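Local coordinates for uronate isomerase (Caulobacter crescentus, PDB 2Q01), which interconverts D-glucuronate and D-fructuronate, and likewise D-galacturonate and D-tagaturonate, as a uronate isomerase of the metallo-dependent hydrolase superfamily, at residues M449-V452 with E453-L457; S437-L440 with A441-A445. All coordinates share one frame; numbering follows the deposited sequence.

Contact 1 (M449-V452 with E453-L457); sequences MDLV and EAEEL
Glu453 reaches back across the first turn of its helix to receive the backbone N-H of Asp450: N of Asp450 lies 3.0 Å from OE2 of Glu453, with an N-H...O angle of 155°. The donor comes from above the carboxylate, 46° out of its plane. With CG anti to the carbonyl carbon (chi1 -58°) and the chain extended beyond it, the carboxylate spans back to Asp450. OE1 of Glu453 points to the second subunit, where Trp116 donates a hydrogen bond and Arg5 forms a salt bridge; Arg5 also binds Asp450 OD2, which probably offsets the like charges of OD2 of Asp450 and OE1 of Glu453, 4.6 Å apart. Shortened to an alanine here, the residue would probably leave the Asp450 N-H without this acceptor and Arg5 and Trp116 of the second subunit without the carboxylate they share. Helical bonding begins with Ala454 N to Asp450 O (3.2 Å) and continues with Glu455 N to Leu451 O (2.9 Å). Packing follows from Met449, whose SD lies against Ala454 CB (3.8 Å), and the bend at chi3 brings its CE to Leu457 CD1 (3.7 Å). On the flank, the Leu451 side chain slants past that of Glu455, with Leu451 CD2 3.9 Å from Glu455 CG. With Asp450 as N-cap and no capping bond from its side chain, the geometry is one half of a capping box, the bond from the third helical residue back to the N-cap N-H.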
ATOM      1  N   MET B 449       8.800  -4.025 -22.794  1.00 35.21           N
ATOM      2  CA  MET B 449       8.969  -2.938 -23.737  1.00 37.20           C
ATOM      3  C   MET B 449      10.222  -3.148 -24.587  1.00 37.68           C
ATOM      4  O   MET B 449      11.183  -3.798 -24.165  1.00 49.12           O
ATOM      5  CB  MET B 449       8.950  -1.580 -23.010  1.00 35.49           C
ATOM      6  CG  MET B 449      10.241  -0.813 -22.880  1.00 39.96           C
ATOM      7  SD  MET B 449      10.010   0.731 -21.972  1.00 33.56           S
ATOM      8  CE  MET B 449       8.238   0.971 -22.086  1.00 53.12           C
ATOM      9  N   ASP B 450      10.182  -2.620 -25.805  1.00 40.35           N
ATOM     10  CA  ASP B 450      11.313  -2.685 -26.708  1.00 36.90           C
ATOM     11  C   ASP B 450      12.315  -1.602 -26.339  1.00 41.82           C
ATOM     12  O   ASP B 450      11.935  -0.557 -25.816  1.00 47.99           O
ATOM     13  CB  ASP B 450      10.834  -2.519 -28.152  1.00 38.94           C
ATOM     14  CG  ASP B 450      10.049  -3.730 -28.655  1.00 56.65           C
ATOM     15  OD1 ASP B 450      10.272  -4.854 -28.148  1.00 76.95           O
ATOM     16  OD2 ASP B 450       9.214  -3.567 -29.571  1.00 59.57           O
ATOM     17  N   LEU B 451      13.592  -1.853 -26.612  1.00 43.24           N
ATOM     18  CA  LEU B 451      14.641  -0.889 -26.298  1.00 42.75           C
ATOM     19  C   LEU B 451      14.372   0.459 -26.962  1.00 39.99           C
ATOM     20  O   LEU B 451      14.546   1.511 -26.350  1.00 45.02           O
ATOM     21  CB  LEU B 451      16.007  -1.425 -26.733  1.00 48.10           C
ATOM     22  CG  LEU B 451      17.137  -1.313 -25.708  1.00 34.98           C
ATOM     23  CD1 LEU B 451      18.478  -1.641 -26.347  1.00 47.45           C
ATOM     24  CD2 LEU B 451      17.161   0.075 -25.084  1.00 40.72           C
ATOM     25  N   VAL B 452      13.943   0.413 -28.219  1.00 41.84           N
ATOM     26  CA  VAL B 452      13.662   1.624 -28.990  1.00 44.39           C
ATOM     27  C   VAL B 452      12.689   2.546 -28.238  1.00 45.14           C
ATOM     28  O   VAL B 452      12.892   3.762 -28.190  1.00 55.79           O
ATOM     29  CB  VAL B 452      13.161   1.262 -30.425  1.00 46.12           C
ATOM     30  CG1 VAL B 452      12.283   2.356 -31.038  1.00 68.17           C
ATOM     31  CG2 VAL B 452      14.347   0.975 -31.337  1.00 67.81           C
ATOM     32  N   GLU B 453      11.665   1.948 -27.628  1.00 43.41           N
ATOM     33  CA  GLU B 453      10.677   2.672 -26.827  1.00 40.18           C
ATOM     34  C   GLU B 453      11.290   3.269 -25.559  1.00 42.75           C
ATOM     35  O   GLU B 453      11.002   4.414 -25.213  1.00 53.18           O
ATOM     36  CB  GLU B 453       9.506   1.761 -26.458  1.00 38.39           C
ATOM     37  CG  GLU B 453       8.767   1.157 -27.646  1.00 40.61           C
ATOM     38  CD  GLU B 453       7.742   0.113 -27.240  1.00 42.08           C
ATOM     39  OE1 GLU B 453       6.714  -0.019 -27.943  1.00 52.30           O
ATOM     40  OE2 GLU B 453       7.960  -0.582 -26.225  1.00 43.84           O
ATOM     41  N   ALA B 454      12.140   2.498 -24.886  1.00 42.73           N
ATOM     42  CA  ALA B 454      12.816   2.949 -23.662  1.00 39.21           C
ATOM     43  C   ALA B 454      13.769   4.120 -23.881  1.00 37.74           C
ATOM     44  O   ALA B 454      13.846   5.027 -23.048  1.00 48.22           O
ATOM     45  CB  ALA B 454      13.544   1.808 -23.016  1.00 25.74           C
ATOM     46  N   GLU B 455      14.492   4.090 -25.001  1.00 41.61           N
ATOM     47  CA  GLU B 455      15.409   5.164 -25.377  1.00 41.42           C
ATOM     48  C   GLU B 455      14.666   6.464 -25.689  1.00 42.93           C
ATOM     49  O   GLU B 455      15.177   7.552 -25.417  1.00 44.86           O
ATOM     50  CB  GLU B 455      16.265   4.741 -26.570  1.00 44.51           C
ATOM     51  CG  GLU B 455      17.373   3.747 -26.235  1.00 67.51           C
ATOM     52  CD  GLU B 455      18.194   3.313 -27.448  1.00 85.53           C
ATOM     53  OE1 GLU B 455      17.735   3.502 -28.599  1.00 85.70           O
ATOM     54  OE2 GLU B 455      19.305   2.775 -27.242  1.00 87.85           O
ATOM     55  N   GLU B 456      13.472   6.337 -26.271  1.00 38.52           N
ATOM     56  CA  GLU B 456      12.575   7.473 -26.496  1.00 48.78           C
ATOM     57  C   GLU B 456      12.031   7.992 -25.170  1.00 45.75           C
ATOM     58  O   GLU B 456      12.052   9.193 -24.921  1.00 45.05           O
ATOM     59  CB  GLU B 456      11.404   7.083 -27.398  1.00 47.74           C
ATOM     60  CG  GLU B 456      11.690   7.129 -28.887  1.00 70.24           C
ATOM     61  CD  GLU B 456      10.448   6.865 -29.736  1.00 86.20           C
ATOM     62  OE1 GLU B 456       9.379   7.454 -29.445  1.00 86.96           O
ATOM     63  OE2 GLU B 456      10.542   6.074 -30.701  1.00 85.07           O
ATOM     64  N   LEU B 457      11.563   7.071 -24.325  1.00 43.13           N
ATOM     65  CA  LEU B 457      10.917   7.412 -23.057  1.00 39.62           C
ATOM     66  C   LEU B 457      11.810   8.086 -22.043  1.00 35.70           C
ATOM     67  O   LEU B 457      11.374   9.013 -21.375  1.00 50.21           O
ATOM     68  CB  LEU B 457      10.250   6.191 -22.422  1.00 35.61           C
ATOM     69  CG  LEU B 457       8.815   6.020 -22.909  1.00 43.51           C
ATOM     70  CD1 LEU B 457       8.266   4.662 -22.561  1.00 27.89           C
ATOM     71  CD2 LEU B 457       7.943   7.115 -22.338  1.00 44.27           C
TER

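Contact 2 (S437-L440 with A441-A445); sequences SAFL and ARMVA
Ser437 O and Ala441 N begin the run of i to i+4 bonds joining the two segments, at 3.0 Å and with an N-H...O angle of 152°. Arg442 N to Ala438 O, Met443 N to Phe439 O (3.2 Å) and Val444 N to Leu440 O (3.0 Å) continue it. Phe439 O also receives a second, weak bond from Arg442 N at 3.3 Å, one carbonyl thus facing two successive amides. These bonds define the last turns of helix 425-445, which forms an antiparallel pair with helix 451-469: Leu440 packs on Ile458, and further along Val444 packs on Ala454 and Leu451. On another side of the helix is a Met-aromatic contact, with Met443 SD 4.6 Å from the centroid of the Phe439 ring and 30° off its normal. The two side chains cross at a slant, SD coming 4.1 Å from Phe439 CZ. The anti setting of the ring carbon CG to the backbone N (chi1 174°) carries the Phe439 ring to the methionine, whose CG lies over one face, displaced to the rim and 4.3 Å above the ring plane. Arg442 meets the preceding turn with its CB, 3.6 Å from Phe439 O, whereas its guanidinium is engaged elsewhere: NH2 pairs with Glu401, and NH1 with Glu394 of the second subunit.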
ATOM      1  N   SER B 437      15.898   5.157 -15.323  1.00 32.41           N
ATOM      2  CA  SER B 437      16.694   4.254 -16.154  1.00 30.60           C
ATOM      3  C   SER B 437      16.581   2.811 -15.687  1.00 33.75           C
ATOM      4  O   SER B 437      16.429   1.917 -16.511  1.00 46.16           O
ATOM      5  CB  SER B 437      18.159   4.675 -16.183  1.00 24.90           C
ATOM      6  OG  SER B 437      18.295   5.907 -16.856  1.00 38.28           O
ATOM      7  N   ALA B 438      16.641   2.601 -14.371  1.00 28.84           N
ATOM      8  CA  ALA B 438      16.488   1.275 -13.764  1.00 29.08           C
ATOM      9  C   ALA B 438      15.122   0.645 -14.032  1.00 32.82           C
ATOM     10  O   ALA B 438      15.029  -0.555 -14.309  1.00 41.63           O
ATOM     11  CB  ALA B 438      16.739   1.355 -12.272  1.00 28.70           C
ATOM     12  N   PHE B 439      14.069   1.457 -13.949  1.00 37.00           N
ATOM     13  CA  PHE B 439      12.706   0.976 -14.150  1.00 29.92           C
ATOM     14  C   PHE B 439      12.442   0.574 -15.596  1.00 27.90           C
ATOM     15  O   PHE B 439      11.898  -0.500 -15.854  1.00 33.04           O
ATOM     16  CB  PHE B 439      11.678   2.018 -13.686  1.00 37.19           C
ATOM     17  CG  PHE B 439      10.259   1.639 -13.996  1.00 25.24           C
ATOM     18  CD1 PHE B 439       9.627   0.617 -13.285  1.00 28.72           C
ATOM     19  CD2 PHE B 439       9.553   2.296 -15.006  1.00 30.41           C
ATOM     20  CE1 PHE B 439       8.310   0.251 -13.572  1.00 25.13           C
ATOM     21  CE2 PHE B 439       8.236   1.940 -15.300  1.00 20.05           C
ATOM     22  CZ  PHE B 439       7.616   0.913 -14.584  1.00 23.75           C
ATOM     23  N   LEU B 440      12.817   1.452 -16.526  1.00 27.38           N
ATOM     24  CA  LEU B 440      12.755   1.175 -17.959  1.00 29.08           C
ATOM     25  C   LEU B 440      13.589  -0.045 -18.366  1.00 34.95           C
ATOM     26  O   LEU B 440      13.154  -0.849 -19.195  1.00 39.37           O
ATOM     27  CB  LEU B 440      13.210   2.402 -18.744  1.00 26.13           C
ATOM     28  CG  LEU B 440      12.210   3.395 -19.348  1.00 35.90           C
ATOM     29  CD1 LEU B 440      10.842   3.324 -18.711  1.00 34.04           C
ATOM     30  CD2 LEU B 440      12.769   4.812 -19.275  1.00 29.89           C
ATOM     31  N   ALA B 441      14.774  -0.178 -17.770  1.00 34.09           N
ATOM     32  CA  ALA B 441      15.664  -1.328 -17.986  1.00 32.69           C
ATOM     33  C   ALA B 441      15.038  -2.655 -17.594  1.00 33.87           C
ATOM     34  O   ALA B 441      15.271  -3.665 -18.253  1.00 46.46           O
ATOM     35  CB  ALA B 441      16.935  -1.146 -17.228  1.00 33.54           C
ATOM     36  N   ARG B 442      14.246  -2.652 -16.520  1.00 42.33           N
ATOM     37  CA  ARG B 442      13.537  -3.856 -16.092  1.00 26.64           C
ATOM     38  C   ARG B 442      12.400  -4.192 -17.050  1.00 38.33           C
ATOM     39  O   ARG B 442      12.068  -5.364 -17.230  1.00 43.37           O
ATOM     40  CB  ARG B 442      12.996  -3.704 -14.677  1.00 30.95           C
ATOM     41  CG  ARG B 442      13.110  -4.976 -13.852  1.00 52.09           C
ATOM     42  CD  ARG B 442      11.780  -5.395 -13.249  1.00 54.95           C
ATOM     43  NE  ARG B 442      11.202  -4.378 -12.374  1.00 59.11           N
ATOM     44  CZ  ARG B 442       9.926  -4.354 -12.002  1.00 65.23           C
ATOM     45  NH1 ARG B 442       9.085  -5.292 -12.430  1.00 48.59           N
ATOM     46  NH2 ARG B 442       9.487  -3.390 -11.204  1.00 65.32           N
ATOM     47  N   MET B 443      11.805  -3.166 -17.661  1.00 35.61           N
ATOM     48  CA  MET B 443      10.778  -3.372 -18.682  1.00 33.03           C
ATOM     49  C   MET B 443      11.391  -4.000 -19.922  1.00 33.46           C
ATOM     50  O   MET B 443      10.779  -4.870 -20.534  1.00 35.46           O
ATOM     51  CB  MET B 443      10.055  -2.065 -19.060  1.00 37.27           C
ATOM     52  CG  MET B 443       9.363  -1.328 -17.912  1.00 36.85           C
ATOM     53  SD  MET B 443       8.221  -2.348 -16.965  1.00 42.73           S
ATOM     54  CE  MET B 443       6.745  -2.186 -17.959  1.00 62.71           C
ATOM     55  N   VAL B 444      12.596  -3.556 -20.284  1.00 34.94           N
ATOM     56  CA  VAL B 444      13.310  -4.095 -21.442  1.00 25.46           C
ATOM     57  C   VAL B 444      13.831  -5.515 -21.188  1.00 30.49           C
ATOM     58  O   VAL B 444      13.673  -6.391 -22.042  1.00 41.55           O
ATOM     59  CB  VAL B 444      14.442  -3.160 -21.905  1.00 34.00           C
ATOM     60  CG1 VAL B 444      15.226  -3.775 -23.063  1.00 36.04           C
ATOM     61  CG2 VAL B 444      13.872  -1.830 -22.335  1.00 34.77           C
ATOM     62  N   ALA B 445      14.414  -5.741 -20.008  1.00 31.37           N
ATOM     63  CA  ALA B 445      14.961  -7.052 -19.623  1.00 18.52           C
ATOM     64  C   ALA B 445      13.900  -8.139 -19.505  1.00 28.86           C
ATOM     65  O   ALA B 445      14.170  -9.302 -19.786  1.00 40.35           O
ATOM     66  CB  ALA B 445      15.738  -6.938 -18.322  1.00 21.43           C
TER

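How the contacts relate
Contact 2 ends helix 425-445 and contact 1 opens helix 451-469, the next helix in the chain; their centres are 9 Å apart. They meet directly: Met449 N is probably hydrogen-bonded to Met443 O (3.1 Å), and Leu440 CD2 packs against Ala454 O (3.9 Å). Contact 2 is buried, its side-chain chemistry being mostly apolar and sulfur-aromatic, while contact 1 is only partly buried, with Val452 and Glu456 exposed and its polar work done by carboxylates. Both border the second subunit with opposite charges: contact 1 offers acids to arginines there, contact 2 an arginine to a glutamate. Phe409 touches both, through Met449 and Leu457 in one and Phe439 and Leu440 in the other.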